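Local coordinates for protein thiazoline oxidase/subtilisin-like protease (Prochloron didemni, PDB 4AKS) that probably macrocyclises patellamide precursor peptides, using a subtilisin-like protease fold to cleave a peptide bond and join the new end to the amino end, at residues L242-A247 against I268-E273. Numbering follows the deposited sequence.
Sequences LAVGAA and ILAPGE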
loop_
_atom_site.group_PDB
_atom_site.type_symbol
_atom_site.label_atom_id
_atom_site.label_comp_id
_atom_site.label_asym_id
_atom_site.label_seq_id
_atom_site.Cartn_x
_atom_site.Cartn_y
_atom_site.Cartn_z
ATOM N N LEU A 242 -0.618 1.220 -12.197
ATOM C CA LEU A 242 -1.860 0.565 -11.809
ATOM C C LEU A 242 -2.590 1.478 -10.839
ATOM O O LEU A 242 -2.165 1.645 -9.686
ATOM C CB LEU A 242 -1.590 -0.803 -11.190
ATOM C CG LEU A 242 -2.814 -1.599 -10.735
ATOM C CD1 LEU A 242 -3.537 -2.153 -11.969
ATOM C CD2 LEU A 242 -2.435 -2.728 -9.787
ATOM N N ALA A 243 -3.665 2.093 -11.324
ATOM C CA ALA A 243 -4.479 3.017 -10.540
ATOM C C ALA A 243 -5.541 2.218 -9.810
ATOM O O ALA A 243 -6.176 1.361 -10.406
ATOM C CB ALA A 243 -5.132 4.040 -11.456
ATOM N N VAL A 244 -5.763 2.494 -8.532
ATOM C CA VAL A 244 -6.691 1.683 -7.747
ATOM C C VAL A 244 -7.783 2.522 -7.088
ATOM O O VAL A 244 -7.491 3.486 -6.379
ATOM C CB VAL A 244 -5.944 0.879 -6.677
ATOM C CG1 VAL A 244 -6.899 -0.094 -6.002
ATOM C CG2 VAL A 244 -4.781 0.123 -7.313
ATOM N N GLY A 245 -9.026 2.137 -7.325
ATOM C CA GLY A 245 -10.202 2.719 -6.672
ATOM C C GLY A 245 -10.735 1.813 -5.570
ATOM O O GLY A 245 -10.449 0.611 -5.537
ATOM N N ALA A 246 -11.533 2.394 -4.681
ATOM C CA ALA A 246 -12.023 1.719 -3.479
ATOM C C ALA A 246 -13.392 1.128 -3.720
ATOM O O ALA A 246 -14.289 1.818 -4.204
ATOM C CB ALA A 246 -12.092 2.696 -2.306
ATOM N N ALA A 247 -13.545 -0.149 -3.372
ATOM C CA ALA A 247 -14.861 -0.795 -3.338
ATOM C C ALA A 247 -15.402 -0.893 -1.895
ATOM O O ALA A 247 -14.652 -1.039 -0.908
ATOM C CB ALA A 247 -14.815 -2.172 -3.991
ATOM N N ILE A 268 -8.403 -0.289 -11.525
ATOM C CA ILE A 268 -8.998 -1.495 -11.020
ATOM C C ILE A 268 -9.583 -1.166 -9.647
ATOM O O ILE A 268 -9.091 -0.283 -8.956
ATOM C CB ILE A 268 -7.930 -2.616 -10.962
ATOM C CG1 ILE A 268 -8.565 -3.981 -10.706
ATOM C CG2 ILE A 268 -6.843 -2.323 -9.922
ATOM C CD1 ILE A 268 -7.574 -5.130 -10.814
ATOM N N LEU A 269 -10.662 -1.837 -9.266
ATOM C CA LEU A 269 -11.256 -1.629 -7.951
ATOM C C LEU A 269 -10.873 -2.765 -7.045
ATOM O O LEU A 269 -10.831 -3.917 -7.465
ATOM C CB LEU A 269 -12.774 -1.530 -8.015
ATOM C CG LEU A 269 -13.314 -0.281 -8.694
ATOM C CD1 LEU A 269 -14.767 -0.500 -9.144
ATOM C CD2 LEU A 269 -13.204 0.911 -7.751
ATOM N N ALA A 270 -10.630 -2.437 -5.789
ATOM C CA ALA A 270 -10.342 -3.414 -4.761
ATOM C C ALA A 270 -11.014 -2.965 -3.453
ATOM O O ALA A 270 -11.409 -1.804 -3.327
ATOM C CB ALA A 270 -8.838 -3.554 -4.580
ATOM N N PRO A 271 -11.171 -3.884 -2.487
ATOM C CA PRO A 271 -11.789 -3.496 -1.211
ATOM C C PRO A 271 -11.074 -2.298 -0.578
ATOM O O PRO A 271 -9.846 -2.311 -0.425
ATOM C CB PRO A 271 -11.609 -4.740 -0.347
ATOM C CG PRO A 271 -11.537 -5.871 -1.326
ATOM C CD PRO A 271 -10.792 -5.310 -2.500
ATOM N N GLY A 272 -11.837 -1.259 -0.269
ATOM C CA GLY A 272 -11.306 -0.050 0.359
ATOM C C GLY A 272 -12.120 0.439 1.545
ATOM O O GLY A 272 -11.910 1.546 2.025
ATOM N N GLU A 273 -13.051 -0.378 2.025
ATOM C CA GLU A 273 -13.881 -0.018 3.168
ATOM C C GLU A 273 -13.547 -0.947 4.329
ATOM O O GLU A 273 -13.408 -2.147 4.133
ATOM C CB GLU A 273 -15.367 -0.129 2.798
ATOM C CG GLU A 273 -16.306 0.329 3.907
ATOM C CD GLU A 273 -17.768 0.414 3.506
ATOM O OE1 GLU A 273 -18.184 -0.219 2.507
ATOM O OE2 GLU A 273 -18.515 1.096 4.246
#
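Leu269 lays its CD2 methyl over one face of the flat peptide group joining Gly245 to Ala246, with CD2 3.4 Å from Gly245 C. Its CG stands anti to the carbonyl carbon (chi1 -69°), which lets the branch turn back over the neighbouring strand. Glycine suits position 245, since a CB there would collide with that methyl. Along its carbonyl, the same peptide group receives Ala270 N at Gly245 O, 3.1 Å away and nearly straight (164° at the hydrogen).

This bond belongs to a parallel ladder. Ile268 N donates to Ala243 O, Gly245 N reaches Ile268 O at 2.9 Å, and Ala247 N binds Ala270 O at 2.7 Å. Gly272 N closes the series on a lone pair of Ala247 O, in the carbonyl plane. Pro271, which has no N-H to give, fits between two donor positions. Gly272 CA lies 3.9 Å from Ala246 CB, too close for a side chain directed that way.

On the opposite sheet face, the beta-branched Val244 and Ile268 lie side by side and meet through methyls (CG2 to CG2, 4.1 Å), and Ala270 adds a small CB beside Val244 CG1. Helices 291-311, which in subtilases carries the catalytic serine, and 318-328 pack on this face. Strand 267-271 forms one edge of the subtilisin-like fold's central parallel sheet; 241-247, next inward, also pairs with strand 219-223.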